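Local coordinates for protein 4-hydroxybenzoyl-CoA Thioesterase (Pseudomonas sp. CBS3, PDB 1LO7) that hydrolyses 4-hydroxybenzoyl-CoA to 4-hydroxybenzoate and free CoA, the last step in the conversion of 4-chlorobenzoate to 4-hydroxybenzoate, at residues A[9-15]-A[28-32]; A[76-82]-A[94-100]. One frame throughout, in Å; residues are numbered along the deposited sequence. Where two conformers were deposited one is given.

Contact 1: residues A[9-15]-A[28-32]; sequences QRIEFGD and HRWLD. With 4CO (4-hydroxyphenacyl coenzyme A), chain B.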
loop_
_atom_site.group_PDB
_atom_site.type_symbol
_atom_site.label_atom_id
_atom_site.label_comp_id
_atom_site.label_asym_id
_atom_site.label_seq_id
_atom_site.Cartn_x
_atom_site.Cartn_y
_atom_site.Cartn_z
ATOM N N GLN A 9 9.416 -10.270 9.645
ATOM C CA GLN A 9 8.516 -9.203 9.283
ATOM C C GLN A 9 7.400 -9.012 10.343
ATOM O O GLN A 9 6.612 -9.925 10.632
ATOM C CB GLN A 9 7.983 -9.427 7.851
ATOM C CG GLN A 9 6.970 -8.329 7.475
ATOM C CD GLN A 9 7.647 -6.977 7.446
ATOM O OE1 GLN A 9 8.660 -6.860 6.762
ATOM N NE2 GLN A 9 7.155 -5.990 8.226
ATOM N N ARG A 10 7.331 -7.813 10.963
ATOM C CA ARG A 10 6.306 -7.581 11.967
ATOM C C ARG A 10 5.063 -7.067 11.281
ATOM O O ARG A 10 5.174 -6.276 10.358
ATOM C CB ARG A 10 6.700 -6.697 13.137
ATOM C CG ARG A 10 5.747 -6.938 14.332
ATOM C CD ARG A 10 6.026 -6.091 15.587
ATOM N NE ARG A 10 5.893 -4.648 15.324
ATOM C CZ ARG A 10 6.681 -3.672 15.828
ATOM N NH1 ARG A 10 7.696 -3.911 16.663
ATOM N NH2 ARG A 10 6.447 -2.405 15.483
ATOM N N ILE A 11 3.920 -7.536 11.710
ATOM C CA ILE A 11 2.677 -7.122 11.069
ATOM C C ILE A 11 2.165 -5.931 11.836
ATOM O O ILE A 11 2.150 -5.960 13.069
ATOM C CB ILE A 11 1.635 -8.237 11.092
ATOM C CG1 ILE A 11 2.150 -9.478 10.310
ATOM C CG2 ILE A 11 0.297 -7.696 10.524
ATOM C CD1 ILE A 11 1.234 -10.732 10.416
ATOM N N GLU A 12 1.740 -4.927 11.085
ATOM C CA GLU A 12 1.264 -3.691 11.650
ATOM C C GLU A 12 -0.249 -3.560 11.595
ATOM O O GLU A 12 -0.898 -4.230 10.829
ATOM C CB GLU A 12 1.969 -2.498 10.951
ATOM C CG GLU A 12 3.500 -2.428 11.250
ATOM C CD GLU A 12 3.826 -2.336 12.742
ATOM O OE1 GLU A 12 3.051 -1.957 13.607
ATOM O OE2 GLU A 12 5.068 -2.670 13.036
ATOM N N PHE A 13 -0.812 -2.673 12.418
ATOM C CA PHE A 13 -2.231 -2.476 12.451
ATOM C C PHE A 13 -2.787 -2.143 11.065
ATOM O O PHE A 13 -3.822 -2.678 10.655
ATOM C CB PHE A 13 -2.457 -1.293 13.405
ATOM C CG PHE A 13 -3.854 -0.832 13.581
ATOM C CD1 PHE A 13 -4.680 -1.500 14.466
ATOM C CD2 PHE A 13 -4.346 0.277 12.892
ATOM C CE1 PHE A 13 -5.973 -1.040 14.670
ATOM C CE2 PHE A 13 -5.649 0.750 13.076
ATOM C CZ PHE A 13 -6.462 0.069 13.981
ATOM N N GLY A 14 -2.088 -1.266 10.366
ATOM C CA GLY A 14 -2.524 -0.833 9.041
ATOM C C GLY A 14 -2.417 -1.929 7.981
ATOM O O GLY A 14 -3.014 -1.788 6.907
ATOM N N ASP A 15 -1.670 -2.988 8.291
ATOM C CA ASP A 15 -1.536 -4.098 7.345
ATOM C C ASP A 15 -2.748 -5.024 7.411
ATOM O O ASP A 15 -2.854 -5.976 6.650
ATOM C CB ASP A 15 -0.318 -4.941 7.703
ATOM C CG ASP A 15 0.955 -4.169 7.505
ATOM O OD1 ASP A 15 1.060 -3.324 6.661
ATOM O OD2 ASP A 15 1.944 -4.529 8.285
ATOM N N HIS A 28 2.172 -10.277 -0.388
ATOM C CA HIS A 28 2.967 -10.144 -1.601
ATOM C C HIS A 28 4.028 -9.046 -1.443
ATOM O O HIS A 28 5.115 -9.159 -1.966
ATOM C CB HIS A 28 2.041 -9.887 -2.820
ATOM C CG HIS A 28 1.177 -11.081 -3.053
ATOM N ND1 HIS A 28 1.709 -12.282 -3.579
ATOM C CD2 HIS A 28 -0.167 -11.259 -2.822
ATOM C CE1 HIS A 28 0.675 -13.154 -3.659
ATOM N NE2 HIS A 28 -0.457 -12.561 -3.216
ATOM N N ARG A 29 3.709 -7.954 -0.697
ATOM C CA ARG A 29 4.704 -6.903 -0.478
ATOM C C ARG A 29 5.856 -7.560 0.264
ATOM O O ARG A 29 7.006 -7.347 -0.081
ATOM C CB ARG A 29 4.160 -5.813 0.485
ATOM C CG ARG A 29 3.211 -4.816 -0.136
ATOM C CD ARG A 29 3.321 -3.447 0.556
ATOM N NE ARG A 29 2.890 -3.516 1.937
ATOM C CZ ARG A 29 3.689 -3.516 2.999
ATOM N NH1 ARG A 29 4.988 -3.426 2.856
ATOM N NH2 ARG A 29 3.172 -3.592 4.250
ATOM N N TRP A 30 5.532 -8.361 1.264
ATOM C CA TRP A 30 6.595 -8.990 2.038
ATOM C C TRP A 30 7.391 -10.036 1.231
ATOM O O TRP A 30 8.648 -10.176 1.402
ATOM C CB TRP A 30 6.071 -9.546 3.371
ATOM C CG TRP A 30 5.434 -8.478 4.192
ATOM C CD1 TRP A 30 5.829 -7.178 4.298
ATOM C CD2 TRP A 30 4.278 -8.631 5.009
ATOM N NE1 TRP A 30 4.972 -6.498 5.147
ATOM C CE2 TRP A 30 4.000 -7.376 5.578
ATOM C CE3 TRP A 30 3.423 -9.708 5.276
ATOM C CZ2 TRP A 30 2.904 -7.220 6.423
ATOM C CZ3 TRP A 30 2.358 -9.542 6.115
ATOM C CH2 TRP A 30 2.093 -8.300 6.678
ATOM N N LEU A 31 6.673 -10.786 0.377
ATOM C CA LEU A 31 7.326 -11.782 -0.472
ATOM C C LEU A 31 8.311 -11.068 -1.401
ATOM O O LEU A 31 9.419 -11.498 -1.612
ATOM C CB LEU A 31 6.299 -12.589 -1.296
ATOM C CG LEU A 31 5.936 -13.938 -0.656
ATOM C CD1 LEU A 31 6.142 -13.913 0.849
ATOM C CD2 LEU A 31 4.515 -14.353 -1.015
ATOM N N ASP A 32 7.894 -9.907 -1.938
ATOM C CA ASP A 32 8.782 -9.144 -2.824
ATOM C C ASP A 32 10.032 -8.656 -2.090
ATOM O O ASP A 32 11.157 -8.662 -2.641
ATOM C CB ASP A 32 8.043 -7.991 -3.518
ATOM C CG ASP A 32 8.850 -7.522 -4.693
ATOM O OD1 ASP A 32 9.159 -8.293 -5.588
ATOM O OD2 ASP A 32 9.183 -6.245 -4.677
HETATM N N1A 4CO B . 4.658 -19.403 -16.138
HETATM C C2A 4CO B . 5.918 -19.933 -16.109
HETATM N N3A 4CO B . 6.995 -19.457 -16.677
HETATM C C4A 4CO B . 6.756 -18.300 -17.330
HETATM C C5A 4CO B . 5.537 -17.658 -17.455
HETATM C C6A 4CO B . 4.438 -18.247 -16.811
HETATM N N6A 4CO B . 3.229 -17.728 -16.846
HETATM N N7A 4CO B . 5.658 -16.500 -18.218
HETATM C C8A 4CO B . 6.952 -16.461 -18.560
HETATM N N9A 4CO B . 7.650 -17.534 -18.069
HETATM C C1D 4CO B . 9.054 -17.883 -18.307
HETATM C C2D 4CO B . 9.283 -18.355 -19.739
HETATM O O2D 4CO B . 8.883 -19.716 -19.918
HETATM C C3D 4CO B . 10.795 -18.231 -19.802
HETATM O O3D 4CO B . 11.399 -19.168 -18.946
HETATM P P3D 4CO B . 12.588 -20.095 -19.422
HETATM O O7A 4CO B . 11.984 -21.220 -20.106
HETATM O O8A 4CO B . 13.493 -19.342 -20.296
HETATM O O9A 4CO B . 13.341 -20.555 -18.144
HETATM C C4D 4CO B . 10.952 -16.880 -19.112
HETATM O O4D 4CO B . 9.768 -16.712 -18.274
HETATM C C5D 4CO B . 11.193 -15.684 -19.986
HETATM O O5D 4CO B . 9.991 -15.435 -20.718
HETATM P P1A 4CO B . 10.099 -15.198 -22.283
HETATM O O1A 4CO B . 8.693 -15.201 -22.716
HETATM O O2A 4CO B . 10.896 -16.207 -22.943
HETATM O O3A 4CO B . 10.787 -13.866 -22.548
HETATM P P2A 4CO B . 10.195 -12.387 -22.734
HETATM O O4A 4CO B . 11.364 -11.483 -22.756
HETATM O O5A 4CO B . 9.504 -12.328 -24.021
HETATM O O6A 4CO B . 8.999 -12.027 -21.663
HETATM C CBP 4CO B . 8.591 -10.701 -19.780
HETATM C CCP 4CO B . 9.366 -11.908 -20.314
HETATM C CDP 4CO B . 8.915 -9.431 -20.586
HETATM C CEP 4CO B . 8.867 -10.524 -18.293
HETATM C CAP 4CO B . 7.087 -10.836 -20.069
HETATM O OAP 4CO B . 6.582 -12.045 -19.499
HETATM C C9P 4CO B . 6.287 -9.798 -19.284
HETATM O O9P 4CO B . 6.409 -8.617 -19.532
HETATM N N8P 4CO B . 5.468 -10.277 -18.187
HETATM C C7P 4CO B . 4.941 -9.182 -17.364
HETATM C C6P 4CO B . 5.870 -8.850 -16.187
HETATM C C5P 4CO B . 5.102 -7.980 -15.185
HETATM O O5P 4CO B . 4.576 -6.918 -15.501
HETATM N N4P 4CO B . 5.096 -8.534 -13.852
HETATM C C3P 4CO B . 4.281 -7.817 -12.881
HETATM C C2P 4CO B . 4.943 -6.541 -12.433
HETATM S S1P 4CO B . 6.729 -6.630 -12.308
HETATM O O1B 4CO B . 6.739 -5.889 -9.128
HETATM C C1B 4CO B . 7.586 -5.687 -9.979
HETATM C C2B 4CO B . 8.991 -6.007 -9.698
HETATM C C3B 4CO B . 9.965 -5.752 -10.694
HETATM C C4B 4CO B . 11.304 -6.030 -10.433
HETATM C C5B 4CO B . 11.680 -6.536 -9.171
HETATM O O2B 4CO B . 13.038 -6.762 -8.863
HETATM C C6B 4CO B . 10.688 -6.811 -8.189
HETATM C C7B 4CO B . 9.331 -6.542 -8.455
HETATM C CB 4CO B . 7.217 -5.163 -11.317
HETATM O O HOH W 1 4.334 -4.107 7.518
#

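Contact 2: residues A[76-82]-A[94-100]; sequences DVLTIET and QRHSVSR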
loop_
_atom_site.group_PDB
_atom_site.type_symbol
_atom_site.label_atom_id
_atom_site.label_comp_id
_atom_site.label_asym_id
_atom_site.label_seq_id
_atom_site.Cartn_x
_atom_site.Cartn_y
_atom_site.Cartn_z
ATOM N N ASP A 76 1.970 -9.880 15.318
ATOM C CA ASP A 76 2.561 -11.168 15.037
ATOM C C ASP A 76 3.887 -10.910 14.279
ATOM O O ASP A 76 3.994 -10.031 13.421
ATOM C CB ASP A 76 1.691 -12.082 14.100
ATOM C CG ASP A 76 0.462 -12.617 14.791
ATOM O OD1 ASP A 76 0.355 -12.562 15.993
ATOM O OD2 ASP A 76 -0.462 -13.076 13.978
ATOM N N VAL A 77 4.899 -11.702 14.609
ATOM C CA VAL A 77 6.169 -11.591 13.954
ATOM C C VAL A 77 6.279 -12.782 13.007
ATOM O O VAL A 77 6.314 -13.918 13.461
ATOM C CB VAL A 77 7.337 -11.562 14.945
ATOM C CG1 VAL A 77 8.655 -11.719 14.189
ATOM C CG2 VAL A 77 7.303 -10.235 15.691
ATOM N N LEU A 78 6.328 -12.505 11.704
ATOM C CA LEU A 78 6.443 -13.562 10.745
ATOM C C LEU A 78 7.893 -13.867 10.426
ATOM O O LEU A 78 8.756 -12.987 10.431
ATOM C CB LEU A 78 5.762 -13.172 9.414
ATOM C CG LEU A 78 4.311 -12.715 9.518
ATOM C CD1 LEU A 78 3.906 -12.174 8.152
ATOM C CD2 LEU A 78 3.431 -13.915 9.807
ATOM N N THR A 79 8.138 -15.146 10.106
ATOM C CA THR A 79 9.444 -15.557 9.708
ATOM C C THR A 79 9.295 -16.036 8.275
ATOM O O THR A 79 8.448 -16.899 8.006
ATOM C CB THR A 79 10.017 -16.655 10.602
ATOM O OG1 THR A 79 10.325 -16.085 11.848
ATOM C CG2 THR A 79 11.307 -17.135 9.975
ATOM N N ILE A 80 10.060 -15.429 7.370
ATOM C CA ILE A 80 10.001 -15.824 5.971
ATOM C C ILE A 80 11.301 -16.567 5.547
ATOM O O ILE A 80 12.408 -16.057 5.777
ATOM C CB ILE A 80 9.763 -14.620 5.072
ATOM C CG1 ILE A 80 8.626 -13.783 5.664
ATOM C CG2 ILE A 80 9.467 -15.120 3.640
ATOM C CD1 ILE A 80 8.284 -12.576 4.796
ATOM N N GLU A 81 11.164 -17.755 4.954
ATOM C CA GLU A 81 12.311 -18.534 4.476
ATOM C C GLU A 81 12.215 -18.590 2.961
ATOM O O GLU A 81 11.203 -18.996 2.411
ATOM C CB GLU A 81 12.311 -19.925 5.114
ATOM C CG GLU A 81 13.548 -20.736 4.761
ATOM C CD GLU A 81 13.712 -21.887 5.705
ATOM O OE1 GLU A 81 13.094 -21.938 6.748
ATOM O OE2 GLU A 81 14.620 -22.768 5.337
ATOM N N THR A 82 13.272 -18.116 2.302
ATOM C CA THR A 82 13.316 -18.037 0.861
ATOM C C THR A 82 14.500 -18.800 0.256
ATOM O O THR A 82 15.624 -18.732 0.737
ATOM C CB THR A 82 13.463 -16.530 0.460
ATOM O OG1 THR A 82 12.362 -15.793 0.961
ATOM C CG2 THR A 82 13.536 -16.340 -1.057
ATOM N N GLN A 94 11.313 -19.222 -7.235
ATOM C CA GLN A 94 11.722 -18.786 -5.916
ATOM C C GLN A 94 10.590 -19.143 -4.923
ATOM O O GLN A 94 9.448 -18.697 -5.064
ATOM C CB GLN A 94 12.016 -17.258 -5.879
ATOM C CG GLN A 94 12.826 -16.813 -4.660
ATOM C CD GLN A 94 13.346 -15.382 -4.836
ATOM O OE1 GLN A 94 14.435 -15.027 -4.354
ATOM N NE2 GLN A 94 12.591 -14.563 -5.540
ATOM N N ARG A 95 10.932 -19.958 -3.953
ATOM C CA ARG A 95 9.956 -20.393 -2.969
ATOM C C ARG A 95 10.099 -19.621 -1.669
ATOM O O ARG A 95 11.222 -19.368 -1.185
ATOM C CB ARG A 95 10.121 -21.898 -2.677
ATOM C CG ARG A 95 9.287 -22.331 -1.439
ATOM C CD ARG A 95 9.104 -23.839 -1.349
ATOM N NE ARG A 95 8.303 -24.316 -2.466
ATOM C CZ ARG A 95 7.997 -25.594 -2.644
ATOM N NH1 ARG A 95 8.418 -26.541 -1.808
ATOM N NH2 ARG A 95 7.265 -25.925 -3.679
ATOM N N HIS A 96 8.934 -19.248 -1.095
ATOM C CA HIS A 96 8.907 -18.537 0.162
ATOM C C HIS A 96 7.967 -19.234 1.145
ATOM O O HIS A 96 6.820 -19.513 0.790
ATOM C CB HIS A 96 8.415 -17.102 0.036
ATOM C CG HIS A 96 9.034 -16.273 -1.034
ATOM N ND1 HIS A 96 10.196 -15.587 -0.814
ATOM C CD2 HIS A 96 8.581 -15.995 -2.277
ATOM C CE1 HIS A 96 10.457 -14.920 -1.926
ATOM N NE2 HIS A 96 9.510 -15.169 -2.839
ATOM N N SER A 97 8.452 -19.536 2.350
ATOM C CA SER A 97 7.607 -20.153 3.373
ATOM C C SER A 97 7.481 -19.153 4.517
ATOM O O SER A 97 8.500 -18.678 5.055
ATOM C CB SER A 97 8.183 -21.462 3.847
ATOM O OG SER A 97 8.325 -22.284 2.686
ATOM N N VAL A 98 6.227 -18.812 4.883
ATOM C CA VAL A 98 5.960 -17.821 5.939
ATOM C C VAL A 98 5.353 -18.511 7.161
ATOM O O VAL A 98 4.334 -19.217 7.068
ATOM C CB VAL A 98 4.967 -16.730 5.470
ATOM C CG1 VAL A 98 4.766 -15.676 6.571
ATOM C CG2 VAL A 98 5.462 -16.084 4.161
ATOM N N SER A 99 5.990 -18.292 8.300
ATOM C CA SER A 99 5.480 -18.913 9.499
ATOM C C SER A 99 5.439 -17.935 10.638
ATOM O O SER A 99 6.029 -16.856 10.600
ATOM C CB SER A 99 6.337 -20.099 9.917
ATOM O OG SER A 99 7.648 -19.677 10.198
ATOM N N ARG A 100 4.766 -18.368 11.669
ATOM C CA ARG A 100 4.722 -17.591 12.889
ATOM C C ARG A 100 4.754 -18.524 14.051
ATOM O O ARG A 100 4.416 -19.704 13.936
ATOM C CB ARG A 100 3.662 -16.541 13.044
ATOM C CG ARG A 100 2.311 -17.110 12.836
ATOM C CD ARG A 100 1.750 -17.470 14.178
ATOM N NE ARG A 100 0.456 -16.892 14.490
ATOM C CZ ARG A 100 -0.509 -16.573 13.640
ATOM N NH1 ARG A 100 -0.400 -16.719 12.335
ATOM N NH2 ARG A 100 -1.648 -16.074 14.119
#

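Contact 1: residues A[9-15]-A[28-32]
Gln9 lies flat on one face of the Trp30 indole. Its CG stands 3.4 Å from the centroid of the five-membered ring, almost directly above it, a CH-pi contact. The amide plane is only 3° from that of the ring. The placement follows from CG lying anti to the backbone N (chi1 177°) and a bend at chi2; NE2 is held by a hydrogen bond to Arg10 O. Ile11 adds an apolar touch, its CG1 3.8 Å from Trp30 CH2.

The polar part centres on the Asp15 carboxylate. OD2 comes to the indole edge near the ring plane, 3.4 Å from Trp30 CZ2, while accepting the backbone N-H of Glu12 and a water that also reaches Trp30 NE1 weakly. OD1 forms a salt bridge with Arg29 NH2 at 3.2 Å, a weak, bent hydrogen bond (123°).

The same helical turn carries Asp32, which lines the ligand pocket, OD1 3.4 Å from C6B of 4-hydroxyphenacyl-CoA. The contact joins the end of strand 4-10 and the turn after it to helix 25-41, the central helix of the hot dog fold. Trp30 also packs against Leu78 and Ile80 of strand 77-87, and Leu31 against strands 91-101 and 107-123.

Contact 2: residues A[76-82]-A[94-100]
Thr79 with Ser99 and Glu81 with Ser97 are the hydrogen-bonded pairs of this antiparallel ladder: each supplies two N-H...O bonds, all four 2.8 Å between N and O and above 160° at the hydrogen. Between them the Ile80-Val98 pair is non-hydrogen-bonded, and the strand directions differ by 153°.

The tight side carries Leu78, Ile80, Thr82, His96 and Val98. CG1 of Val98, anti to its backbone N (chi1 -177°), meets Leu78 CB at 3.9 Å, whereas the other branch, CG2, runs alongside Ile80 and comes 4.2 Å from Ile80 CG2. Farther along, Thr82 and His96 lie side by side: Thr82 OG1 approaches the imidazole at its edge, near the ring plane, and forms a 2.8 Å hydrogen bond with His96 ND1. With NE2 hydrogen-bonded to Glu115 OE1, both ring nitrogens have partners, which fixes the rotation of this buried ring. Trp30, Leu31 and Ala34 of helix 25-41 cover this face.

The other face, bearing Thr79, Glu81, Ser97 and Ser99, is polar and looser. Its polar ends turn to partners outside the pair of strands: Ser97 OG is hydrogen-bonded to Arg112 NE, and the extended, exposed Glu81 reaches Ser4 OG through OE2.

At the end of the ladder, where strand 77-87 begins, Asp76 OD2 lies over one face of the Arg100 guanidinium, 3.2 Å from Arg100 NH2. No N-H points at it, making this a purely electrostatic pair; Ser73 N donates a hydrogen bond to OD2, and Arg100 NH1 is hydrogen-bonded to Thr71 O.

Strands 77-87 and 91-101 form a beta hairpin in the antiparallel sheet of the hot dog fold, whose mainly apolar face wraps the central helix.

Contacts 1 and 2 meet where strand 4-10 pairs with strand 77-87, and just past their ends: Gln9 O to Leu78 N at 2.8 Å and Ile11 N to Asp76 O at 3.0 Å are probable backbone hydrogen bonds. Contact 1 is buried and joins helix to strand end through side chains alone, burying 241 Å². Contact 2 is strand to strand, only partly buried, and buries 576 Å², with a regular backbone ladder as its framework. Each has one carboxylate-guanidinium pair across its two segments, but in contact 1 the oxygen lies at the guanidinium edge and in contact 2 over its face. Helix 25-41 links them, since its residues pack on the face bearing Leu78, Ile80 and Val98.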